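Local coordinates for protein family 88 glycosyl hydrolase (Bacteroides thetaiotaomicron, PDB 5NOA) that probably cleaves uronic-acid-containing glycosidic linkages in the breakdown of complex plant glycans such as gum arabic by gut bacteria, at residues W56-Y61 and N358-G362; L78-K82 and L127-E131; W84-W90 and T123-L127; D116-Q122 and Y163-V168. All coordinates share one frame; numbering follows the deposited sequence.

Contact 1 (W56-Y61 and N358-G362); sequences WDNAAY and NFGVG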
# COMPACT_ATOMS: atom_id res chain seq x y z
N TRP A 56 -2.23 -11.13 -2.77
CA TRP A 56 -1.93 -9.71 -2.54
C TRP A 56 -2.16 -8.81 -3.72
O TRP A 56 -2.51 -7.65 -3.52
CB TRP A 56 -0.51 -9.52 -2.03
CG TRP A 56 0.54 -9.75 -3.07
CD1 TRP A 56 1.12 -10.94 -3.39
CD2 TRP A 56 1.10 -8.77 -3.96
NE1 TRP A 56 2.01 -10.76 -4.43
CE2 TRP A 56 2.01 -9.43 -4.78
CE3 TRP A 56 0.90 -7.38 -4.14
CZ2 TRP A 56 2.73 -8.78 -5.78
CZ3 TRP A 56 1.61 -6.74 -5.14
CH2 TRP A 56 2.50 -7.45 -5.96
N ASP A 57 -1.83 -9.26 -4.92
CA ASP A 57 -1.88 -8.33 -6.05
C ASP A 57 -3.33 -7.94 -6.35
O ASP A 57 -3.63 -6.76 -6.55
CB ASP A 57 -1.12 -8.91 -7.24
CG ASP A 57 -1.64 -10.29 -7.73
OD1 ASP A 57 -2.05 -11.17 -6.91
OD2 ASP A 57 -1.61 -10.51 -8.96
N ASN A 58 -4.23 -8.92 -6.34
CA ASN A 58 -5.65 -8.62 -6.49
C ASN A 58 -6.15 -7.86 -5.29
O ASN A 58 -6.91 -6.88 -5.41
CB ASN A 58 -6.46 -9.89 -6.68
CG ASN A 58 -6.20 -10.57 -7.99
OD1 ASN A 58 -5.82 -9.93 -8.96
ND2 ASN A 58 -6.43 -11.86 -8.01
N ALA A 59 -5.72 -8.27 -4.10
CA ALA A 59 -6.18 -7.62 -2.88
C ALA A 59 -5.75 -6.16 -2.80
O ALA A 59 -6.48 -5.32 -2.25
CB ALA A 59 -5.71 -8.39 -1.67
N ALA A 60 -4.58 -5.84 -3.33
CA ALA A 60 -4.09 -4.47 -3.33
C ALA A 60 -4.96 -3.61 -4.21
O ALA A 60 -5.29 -2.47 -3.85
CB ALA A 60 -2.62 -4.42 -3.74
N TYR A 61 -5.34 -4.10 -5.39
CA TYR A 61 -6.32 -3.41 -6.22
C TYR A 61 -7.56 -3.09 -5.40
O TYR A 61 -8.06 -1.96 -5.43
CB TYR A 61 -6.69 -4.21 -7.50
CG TYR A 61 -7.93 -3.62 -8.10
CD1 TYR A 61 -7.90 -2.42 -8.80
CD2 TYR A 61 -9.18 -4.16 -7.82
CE1 TYR A 61 -9.07 -1.79 -9.23
CE2 TYR A 61 -10.33 -3.55 -8.26
CZ TYR A 61 -10.28 -2.36 -8.94
OH TYR A 61 -11.47 -1.76 -9.32
N ASN A 358 -2.85 -4.75 -11.47
CA ASN A 358 -3.81 -4.61 -10.40
C ASN A 358 -3.31 -3.71 -9.27
O ASN A 358 -3.97 -2.74 -8.91
CB ASN A 358 -4.26 -6.00 -9.89
CG ASN A 358 -3.11 -7.01 -9.73
OD1 ASN A 358 -1.94 -6.69 -9.60
ND2 ASN A 358 -3.50 -8.29 -9.71
N PHE A 359 -2.12 -4.01 -8.72
CA PHE A 359 -1.61 -3.25 -7.59
C PHE A 359 -1.24 -1.83 -7.99
O PHE A 359 -1.35 -0.92 -7.18
CB PHE A 359 -0.46 -3.98 -6.90
CG PHE A 359 0.78 -4.14 -7.75
CD1 PHE A 359 1.72 -3.15 -7.82
CD2 PHE A 359 1.00 -5.31 -8.48
CE1 PHE A 359 2.82 -3.29 -8.64
CE2 PHE A 359 2.12 -5.45 -9.30
CZ PHE A 359 3.02 -4.43 -9.37
N GLY A 360 -0.81 -1.63 -9.24
CA GLY A 360 -0.46 -0.29 -9.72
C GLY A 360 -1.70 0.58 -9.83
O GLY A 360 -1.68 1.76 -9.50
N VAL A 361 -2.77 0.00 -10.34
CA VAL A 361 -4.05 0.72 -10.41
C VAL A 361 -4.52 1.03 -9.00
O VAL A 361 -4.98 2.15 -8.73
CB VAL A 361 -5.10 -0.10 -11.19
CG1 VAL A 361 -6.51 0.46 -11.04
CG2 VAL A 361 -4.68 -0.23 -12.66
N GLY A 362 -4.42 0.06 -8.09
CA GLY A 362 -4.78 0.32 -6.71
C GLY A 362 -4.03 1.51 -6.12
O GLY A 362 -4.64 2.40 -5.50
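Asn358 and Phe359, at the start of helix 358-377, both turn CG in between their own backbone N and carbonyl carbon, with chi1 of 42° and 64°. The first rotation sends an amide, and the second a phenyl ring, to meet the first turn of helix 56-72. Asn358 ND2 gives two hydrogen bonds there. One reaches Asp57 OD2 at 3.0 Å and is nearly straight, lying close to the amide plane of Asn358 but approaching the carboxylate from above its plane. The other goes to Asn58 OD1 at 2.9 Å and is more bent; here too the donor stands above the carbonyl plane, and the two amide planes are almost perpendicular. Asn58 faces away at its CB and curls back to make this bond, while its ND2 binds Arg53 O.

On one flank the six-membered ring of Trp56 lies obliquely against the Phe359 ring, with Trp56 CH2 3.6 Å from Phe359 CD2. Beside it, Ala60 CB packs on Phe359 CB at 3.9 Å. On another flank the ring edge of Tyr61 takes Val361 CG1 at 3.9 Å from CE1, and Tyr61 OH is held by Asn41 and Gln45 of helix 29-47. The CA atoms come closest at Tyr61 and Gly362, 4.1 Å apart, a spot in which a CB on Gly362 would run into Ala60 O.

The short helix segments run nearly parallel, 23° apart, consistent with neighbouring helices of an (alpha/alpha)6 barrel. The two ND2 bonds join the helix starts, and the bent bond from Phe359 N to Asn358 OD1 probably holds the amide's orientation.

Contact 2 (L78-K82 and L127-E131); sequences LEYSK and LYNLE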
# COMPACT_ATOMS: atom_id res chain seq x y z
N LEU A 78 -18.66 -0.82 -5.12
CA LEU A 78 -18.97 -1.69 -3.98
C LEU A 78 -19.30 -3.10 -4.44
O LEU A 78 -18.81 -4.09 -3.89
CB LEU A 78 -20.11 -1.11 -3.16
CG LEU A 78 -20.57 -1.94 -1.96
CD1 LEU A 78 -19.41 -2.16 -1.00
CD2 LEU A 78 -21.73 -1.25 -1.27
N GLU A 79 -20.12 -3.19 -5.48
CA GLU A 79 -20.49 -4.48 -6.00
C GLU A 79 -19.30 -5.29 -6.50
O GLU A 79 -19.26 -6.51 -6.33
CB GLU A 79 -21.57 -4.34 -7.07
CG GLU A 79 -22.91 -3.86 -6.47
CD GLU A 79 -23.34 -4.58 -5.18
OE1 GLU A 79 -23.54 -5.82 -5.24
OE2 GLU A 79 -23.48 -3.91 -4.09
N TYR A 80 -18.32 -4.63 -7.09
CA TYR A 80 -17.15 -5.31 -7.61
C TYR A 80 -16.32 -5.94 -6.50
O TYR A 80 -15.91 -7.08 -6.60
CB TYR A 80 -16.32 -4.32 -8.42
CG TYR A 80 -15.28 -4.96 -9.30
CD1 TYR A 80 -15.60 -5.51 -10.52
CD2 TYR A 80 -13.93 -4.98 -8.92
CE1 TYR A 80 -14.66 -6.10 -11.32
CE2 TYR A 80 -12.99 -5.54 -9.73
CZ TYR A 80 -13.35 -6.09 -10.93
OH TYR A 80 -12.37 -6.64 -11.74
N SER A 81 -16.09 -5.17 -5.41
CA SER A 81 -15.38 -5.75 -4.27
C SER A 81 -16.19 -6.85 -3.54
O SER A 81 -15.62 -7.86 -3.10
CB SER A 81 -14.89 -4.70 -3.30
OG SER A 81 -13.78 -4.00 -3.81
N LYS A 82 -17.51 -6.66 -3.41
CA LYS A 82 -18.34 -7.70 -2.82
C LYS A 82 -18.26 -8.98 -3.65
O LYS A 82 -18.16 -10.08 -3.09
CB LYS A 82 -19.81 -7.28 -2.76
CG LYS A 82 -20.12 -6.31 -1.67
CD LYS A 82 -21.60 -6.00 -1.73
CE LYS A 82 -22.00 -5.07 -0.63
NZ LYS A 82 -23.39 -4.61 -0.89
N LEU A 127 -15.93 -4.06 3.99
CA LEU A 127 -17.27 -4.51 3.59
C LEU A 127 -18.13 -4.81 4.81
O LEU A 127 -19.32 -4.48 4.83
CB LEU A 127 -17.17 -5.73 2.67
CG LEU A 127 -16.52 -5.42 1.31
CD1 LEU A 127 -16.22 -6.69 0.53
CD2 LEU A 127 -17.41 -4.50 0.50
N TYR A 128 -17.54 -5.44 5.84
CA TYR A 128 -18.24 -5.65 7.10
C TYR A 128 -18.71 -4.35 7.72
O TYR A 128 -19.84 -4.23 8.16
CB TYR A 128 -17.29 -6.40 8.09
CG TYR A 128 -17.86 -6.54 9.47
CD1 TYR A 128 -17.71 -5.53 10.40
CD2 TYR A 128 -18.52 -7.67 9.85
CE1 TYR A 128 -18.26 -5.62 11.65
CE2 TYR A 128 -19.06 -7.80 11.12
CZ TYR A 128 -18.92 -6.77 12.03
OH TYR A 128 -19.46 -6.88 13.26
N ASN A 129 -17.85 -3.33 7.73
CA ASN A 129 -18.22 -2.08 8.37
C ASN A 129 -19.43 -1.46 7.70
O ASN A 129 -20.28 -0.90 8.37
CB ASN A 129 -17.05 -1.12 8.40
CG ASN A 129 -16.07 -1.45 9.49
OD1 ASN A 129 -16.44 -2.01 10.52
ND2 ASN A 129 -14.81 -1.19 9.23
N LEU A 130 -19.54 -1.61 6.39
CA LEU A 130 -20.71 -1.11 5.64
C LEU A 130 -21.97 -1.93 5.90
O LEU A 130 -23.05 -1.39 5.91
CB LEU A 130 -20.39 -1.10 4.15
CG LEU A 130 -19.31 -0.10 3.70
CD1 LEU A 130 -18.91 -0.36 2.25
CD2 LEU A 130 -19.80 1.33 3.82
N GLU A 131 -21.81 -3.24 6.02
CA GLU A 131 -22.97 -4.15 6.22
C GLU A 131 -22.53 -5.28 7.15
O GLU A 131 -22.07 -6.32 6.68
CB GLU A 131 -23.38 -4.68 4.87
CG GLU A 131 -23.90 -3.59 3.92
CD GLU A 131 -24.05 -4.07 2.50
OE1 GLU A 131 -25.03 -4.80 2.26
OE2 GLU A 131 -23.20 -3.70 1.66
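Lys82 leaves helix 75-87 with CG opposite its carbonyl carbon (chi1 -77°), and from CB onward its chain runs extended past Leu127 to Glu131. The first methylene beyond CB, CG, rests on Leu127 CD2 at 3.9 Å. CD continues the extended chain, and CE already lies 2.9 Å from Glu131 OE2; the side chains of Lys82 and Glu131 cross at about a right angle. At the tip, NZ sits 2.7 Å from Glu131 OE2 in a salt bridge that uses the syn lone pair of that oxygen. The same ammonium makes a longer salt bridge of 3.3 Å to Glu79 OE2, one turn back on its own helix, and so stands between two carboxylates.

Beneath this charged rim, Leu78 and Leu127 slide past each other in opposite directions, with Leu78 CD1 only 3.4 Å from Leu127 CD2, tighter than ordinary van der Waals contact. Leu78 CD1 also meets Leu130 CD1 at 3.7 Å. Tyr69 and Met66 of helix 56-72 border the same leucines.

An alanine in place of Lys82 would probably leave Glu79 and Glu131 facing each other without the cation between them and bare one side of Leu127.

Glu131 is the first residue past the end of helix 120-130, and the bridge therefore ties that end to the side of helix 75-87. A single lysine joins apolar and ionic chemistry here, and its charge would be expected to ease the repulsion between the two glutamates.

Contact 3 (W84-W90 and T123-L127); sequences WAEHNEW and TYADL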
# COMPACT_ATOMS: atom_id res chain seq x y z
N TRP A 84 -15.79 -10.04 -5.49
CA TRP A 84 -14.49 -10.66 -5.25
C TRP A 84 -14.43 -11.34 -3.91
O TRP A 84 -13.92 -12.45 -3.80
CB TRP A 84 -13.40 -9.61 -5.41
CG TRP A 84 -12.02 -10.03 -5.08
CD1 TRP A 84 -11.16 -10.74 -5.86
CD2 TRP A 84 -11.28 -9.68 -3.92
NE1 TRP A 84 -9.92 -10.83 -5.27
CE2 TRP A 84 -9.97 -10.18 -4.08
CE3 TRP A 84 -11.58 -8.94 -2.78
CZ2 TRP A 84 -8.98 -9.99 -3.12
CZ3 TRP A 84 -10.60 -8.78 -1.82
CH2 TRP A 84 -9.32 -9.27 -2.01
N ALA A 85 -14.98 -10.70 -2.90
CA ALA A 85 -14.99 -11.29 -1.55
C ALA A 85 -15.79 -12.58 -1.52
O ALA A 85 -15.36 -13.57 -0.94
CB ALA A 85 -15.52 -10.29 -0.52
N GLU A 86 -16.95 -12.56 -2.18
CA GLU A 86 -17.81 -13.74 -2.27
C GLU A 86 -17.10 -14.86 -3.04
O GLU A 86 -17.12 -16.03 -2.62
CB GLU A 86 -19.14 -13.42 -2.95
CG GLU A 86 -20.05 -12.52 -2.10
CD GLU A 86 -20.75 -13.18 -0.89
OE1 GLU A 86 -20.53 -14.37 -0.58
OE2 GLU A 86 -21.55 -12.46 -0.24
N HIS A 87 -16.43 -14.51 -4.14
CA HIS A 87 -15.72 -15.48 -4.95
C HIS A 87 -14.66 -16.21 -4.10
O HIS A 87 -14.47 -17.42 -4.21
CB HIS A 87 -15.03 -14.79 -6.11
CG HIS A 87 -14.17 -15.69 -6.93
ND1 HIS A 87 -14.68 -16.59 -7.83
CD2 HIS A 87 -12.82 -15.80 -7.01
CE1 HIS A 87 -13.68 -17.23 -8.42
NE2 HIS A 87 -12.54 -16.77 -7.93
N ASN A 88 -14.02 -15.47 -3.20
CA ASN A 88 -12.96 -15.96 -2.33
C ASN A 88 -13.46 -16.46 -0.97
O ASN A 88 -12.65 -16.78 -0.11
CB ASN A 88 -11.87 -14.91 -2.22
CG ASN A 88 -11.08 -14.79 -3.50
OD1 ASN A 88 -10.43 -15.74 -3.90
ND2 ASN A 88 -11.18 -13.66 -4.18
N GLU A 89 -14.78 -16.54 -0.82
CA GLU A 89 -15.45 -17.07 0.35
C GLU A 89 -15.05 -16.32 1.64
O GLU A 89 -15.04 -16.89 2.71
CB GLU A 89 -15.18 -18.58 0.52
CG GLU A 89 -15.49 -19.46 -0.68
CD GLU A 89 -15.22 -20.94 -0.42
OE1 GLU A 89 -14.57 -21.59 -1.27
OE2 GLU A 89 -15.67 -21.49 0.62
N TRP A 90 -14.71 -15.04 1.50
CA TRP A 90 -14.35 -14.25 2.67
C TRP A 90 -13.12 -14.83 3.41
O TRP A 90 -13.01 -14.72 4.62
CB TRP A 90 -15.56 -14.02 3.62
CG TRP A 90 -16.71 -13.44 2.87
CD1 TRP A 90 -17.69 -14.11 2.21
CD2 TRP A 90 -17.00 -12.05 2.69
NE1 TRP A 90 -18.55 -13.24 1.61
CE2 TRP A 90 -18.17 -11.96 1.91
CE3 TRP A 90 -16.39 -10.87 3.13
CZ2 TRP A 90 -18.74 -10.73 1.56
CZ3 TRP A 90 -16.97 -9.67 2.78
CH2 TRP A 90 -18.12 -9.60 2.01
N THR A 123 -10.16 -5.53 2.94
CA THR A 123 -11.40 -5.35 2.18
C THR A 123 -12.57 -6.05 2.85
O THR A 123 -13.66 -5.49 2.93
CB THR A 123 -11.19 -5.77 0.72
OG1 THR A 123 -10.24 -4.86 0.13
CG2 THR A 123 -12.46 -5.69 -0.07
N TYR A 124 -12.33 -7.24 3.40
CA TYR A 124 -13.42 -7.92 4.08
C TYR A 124 -13.92 -7.09 5.26
O TYR A 124 -15.13 -6.99 5.48
CB TYR A 124 -13.02 -9.30 4.52
CG TYR A 124 -12.53 -10.23 3.44
CD1 TYR A 124 -12.79 -10.01 2.09
CD2 TYR A 124 -11.74 -11.31 3.76
CE1 TYR A 124 -12.28 -10.85 1.12
CE2 TYR A 124 -11.25 -12.17 2.80
CZ TYR A 124 -11.53 -11.96 1.47
OH TYR A 124 -11.05 -12.75 0.46
N ALA A 125 -12.99 -6.49 6.01
CA ALA A 125 -13.34 -5.62 7.14
C ALA A 125 -14.09 -4.39 6.66
O ALA A 125 -15.06 -3.96 7.30
CB ALA A 125 -12.10 -5.24 7.91
N ASP A 126 -13.64 -3.77 5.56
CA ASP A 126 -14.34 -2.58 5.03
C ASP A 126 -15.77 -2.93 4.66
O ASP A 126 -16.70 -2.18 4.91
CB ASP A 126 -13.60 -2.03 3.79
CG ASP A 126 -12.33 -1.30 4.10
OD1 ASP A 126 -12.09 -0.94 5.26
OD2 ASP A 126 -11.55 -1.09 3.12
N LEU A 127 -15.93 -4.06 3.99
CA LEU A 127 -17.27 -4.51 3.59
C LEU A 127 -18.13 -4.81 4.81
O LEU A 127 -19.32 -4.48 4.83
CB LEU A 127 -17.17 -5.73 2.67
CG LEU A 127 -16.52 -5.42 1.31
CD1 LEU A 127 -16.22 -6.69 0.53
CD2 LEU A 127 -17.41 -4.50 0.50
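Trp90 lays a backbone atom, its CA, over one face of the Tyr124 ring, a CH-pi contact with CA 3.9 Å from the ring centroid. This goes with two successive left-handed residues as helix 75-87 ends. Glu89 is the C-prime residue of a Schellman motif, closed by the bonds Trp90 N to Ala85 O and Glu89 N to Glu86 O, and Trp90 itself also has positive phi (61°). Trp90 C lies 3.3 Å from Tyr124 CE2.

Around this point the side chains form an aromatic cluster. The indole of Trp90 folds back beside the tyrosine, oblique to it, with CE3 3.8 Å from Tyr124 CD1. Its far rim, CH2, touches Leu127 CD1 at 3.8 Å, while NE1 bonds to Glu86 OE1 at 3.2 Å. Ala85 CB fills the angle between the rings, 3.7 Å from Tyr124 CE1. Trp84 comes from another direction, and its CZ3 meets both Tyr124 CE1 and Thr123 CB at 4.0 Å. Two polar ends find backbone partners: Tyr124 OH at Lys91 O, and Trp84 NE1 at Arg53 O.

The cluster fills the seam between the end of helix 75-87 and the middle of helix 120-130. Helix 56-72 borders it through His62, which stacks on Trp84 and touches Thr123, and through Ala59; His135, at the start of helix 135-149, meets Trp90 edge-to-face.

Contact 4 (D116-Q122 and Y163-V168); sequences DYQICFQ and YMVMPV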
# COMPACT_ATOMS: atom_id res chain seq x y z
N ASP A 116 0.88 -11.67 2.52
CA ASP A 116 0.29 -11.55 1.19
C ASP A 116 -1.09 -12.21 1.04
O ASP A 116 -1.84 -11.85 0.13
CB ASP A 116 1.25 -12.08 0.13
CG ASP A 116 2.38 -11.12 -0.23
OD1 ASP A 116 2.38 -9.98 0.23
OD2 ASP A 116 3.23 -11.55 -1.06
N TYR A 117 -1.41 -13.14 1.94
CA TYR A 117 -2.72 -13.77 2.02
C TYR A 117 -3.60 -13.19 3.10
O TYR A 117 -4.66 -13.78 3.43
CB TYR A 117 -2.61 -15.30 2.10
CG TYR A 117 -2.77 -16.00 0.79
CD1 TYR A 117 -3.88 -15.79 -0.01
CD2 TYR A 117 -1.81 -16.93 0.40
CE1 TYR A 117 -4.04 -16.49 -1.21
CE2 TYR A 117 -1.96 -17.63 -0.78
CZ TYR A 117 -3.07 -17.40 -1.57
OH TYR A 117 -3.19 -18.07 -2.76
N GLN A 118 -3.21 -12.05 3.65
CA GLN A 118 -3.98 -11.38 4.68
C GLN A 118 -4.46 -9.99 4.30
O GLN A 118 -5.36 -9.46 4.93
CB GLN A 118 -3.15 -11.33 5.96
CG GLN A 118 -2.77 -12.71 6.49
CD GLN A 118 -1.86 -12.65 7.69
OE1 GLN A 118 -1.18 -11.66 7.90
NE2 GLN A 118 -1.82 -13.74 8.47
N ILE A 119 -3.86 -9.39 3.27
CA ILE A 119 -4.34 -8.09 2.84
C ILE A 119 -5.79 -8.14 2.41
O ILE A 119 -6.52 -7.14 2.58
CB ILE A 119 -3.42 -7.45 1.78
CG1 ILE A 119 -4.09 -6.22 1.11
CG2 ILE A 119 -2.95 -8.44 0.74
CD1 ILE A 119 -3.17 -5.38 0.23
N CYS A 120 -6.27 -9.27 1.89
CA CYS A 120 -7.70 -9.39 1.58
C CYS A 120 -8.59 -9.03 2.78
O CYS A 120 -9.69 -8.53 2.60
CB CYS A 120 -7.99 -10.79 1.05
SG CYS A 120 -7.65 -12.14 2.17
N PHE A 121 -8.12 -9.32 4.00
CA PHE A 121 -8.88 -9.02 5.19
C PHE A 121 -9.19 -7.54 5.33
O PHE A 121 -10.18 -7.19 5.98
CB PHE A 121 -8.16 -9.51 6.46
CG PHE A 121 -7.80 -10.99 6.51
CD1 PHE A 121 -8.45 -11.94 5.75
CD2 PHE A 121 -6.82 -11.42 7.42
CE1 PHE A 121 -8.12 -13.29 5.87
CE2 PHE A 121 -6.50 -12.74 7.54
CZ PHE A 121 -7.15 -13.69 6.77
N GLN A 122 -8.34 -6.67 4.75
CA GLN A 122 -8.65 -5.23 4.79
C GLN A 122 -9.98 -4.94 4.11
O GLN A 122 -10.81 -4.16 4.60
CB GLN A 122 -7.56 -4.41 4.12
CG GLN A 122 -6.20 -4.53 4.78
CD GLN A 122 -5.18 -3.59 4.19
OE1 GLN A 122 -5.52 -2.45 3.80
NE2 GLN A 122 -3.91 -4.00 4.15
N TYR A 163 2.33 -2.82 4.50
CA TYR A 163 1.04 -2.41 3.93
C TYR A 163 0.01 -3.52 4.00
O TYR A 163 -1.17 -3.29 4.23
CB TYR A 163 1.19 -2.00 2.46
CG TYR A 163 -0.09 -1.46 1.82
CD1 TYR A 163 -0.41 -0.14 1.93
CD2 TYR A 163 -0.96 -2.29 1.15
CE1 TYR A 163 -1.55 0.35 1.36
CE2 TYR A 163 -2.13 -1.81 0.59
CZ TYR A 163 -2.42 -0.49 0.67
OH TYR A 163 -3.56 0.05 0.15
N MET A 164 0.45 -4.75 3.76
CA MET A 164 -0.50 -5.86 3.66
C MET A 164 -1.22 -6.08 4.97
O MET A 164 -2.41 -6.37 4.96
CB MET A 164 0.19 -7.18 3.26
CG MET A 164 0.98 -7.18 1.98
SD MET A 164 0.14 -6.48 0.59
CE MET A 164 1.49 -6.19 -0.56
N VAL A 165 -0.50 -5.95 6.10
CA VAL A 165 -1.04 -6.42 7.36
C VAL A 165 -1.24 -5.34 8.41
O VAL A 165 -2.15 -5.46 9.22
CB VAL A 165 -0.27 -7.62 7.96
CG1 VAL A 165 -1.12 -8.36 8.96
CG2 VAL A 165 0.17 -8.58 6.88
N MET A 166 -0.45 -4.27 8.43
CA MET A 166 -0.68 -3.29 9.50
C MET A 166 -2.11 -2.80 9.53
O MET A 166 -2.68 -2.73 10.61
CB MET A 166 0.28 -2.11 9.43
CG MET A 166 1.73 -2.45 9.68
SD MET A 166 2.80 -1.04 9.93
CE MET A 166 2.49 -0.09 8.46
N PRO A 167 -2.71 -2.45 8.38
CA PRO A 167 -4.11 -1.97 8.43
C PRO A 167 -5.12 -3.04 8.78
O PRO A 167 -6.22 -2.70 9.24
CB PRO A 167 -4.34 -1.39 7.03
CG PRO A 167 -2.94 -1.20 6.47
CD PRO A 167 -2.17 -2.36 7.02
N VAL A 168 -4.78 -4.31 8.64
CA VAL A 168 -5.63 -5.38 9.16
C VAL A 168 -5.75 -5.25 10.67
O VAL A 168 -6.82 -5.42 11.24
CB VAL A 168 -5.07 -6.77 8.80
CG1 VAL A 168 -5.89 -7.89 9.47
CG2 VAL A 168 -5.11 -6.99 7.29
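Gln122 NE2 hydrogen-bonds two successive backbone carbonyls of helix 160-176, Tyr163 O at 2.8 Å and Met164 O at 2.9 Å. The two bonds differ in geometry. Tyr163 O is met in its carbonyl plane, though by a bent N-H; Met164 O is approached from well above its plane, while lying itself in the amide plane of Gln122. Met164 O also receives a CA-H...O contact from Ile119 CA at 3.3 Å. With chi1 at -61° and the chain extended beyond CG, the glutamine spans the gap between the helices.

Along the way its CG packs on Val168 CG2 at 3.7 Å, and OE1 comes 3.6 Å from Pro167 CB. Val168 CG2 also fits against Gln118 O (3.4 Å) and Phe121 CB. Gln118 OE1 rests between the two methyls of Val165, 3.5 Å from CG1, while its NE2 turns to Gln147 and Val112. Farther along, Ile119 CD1 touches the ring edge of Tyr163 at CE2, 3.7 Å away, and Tyr163 OH binds Thr63 of helix 56-72.

Replacing Gln122 by a leucine would probably leave the buried carbonyls of Tyr163 and Met164 without this donor at the kink.

The chemistry answers a break in the helix. Pro167 has no N-H to offer Tyr163 O, and Val168 N makes just a weak bond to Val165 O instead of reaching Met164 O. Both acceptors left over by the kink are thus taken up by one amide from the neighbouring helix 120-130, inside the buried core.

Contact 1 closes the longest loop, joining helix 56-72 near the N-terminal end to helix 358-377 near the C-terminal end, and the other three are nested within it. Contacts 2 and 3, with centres about 7 Å apart, are successive parts of one interface between helices 75-87 and 120-130 and share Leu127. Contact 4 joins 116-122, leading into helix 120-130, to helix 160-176; its segments alternate with theirs along the chain, and its centre lies about 12 Å from those of contacts 1 and 3. Trp84 touches Ala59 and Cys120, and Ile119 packs on Trp56 and Ala59. Helices near and far in sequence thus build one continuous all-helical core, as expected for this hydrolase family.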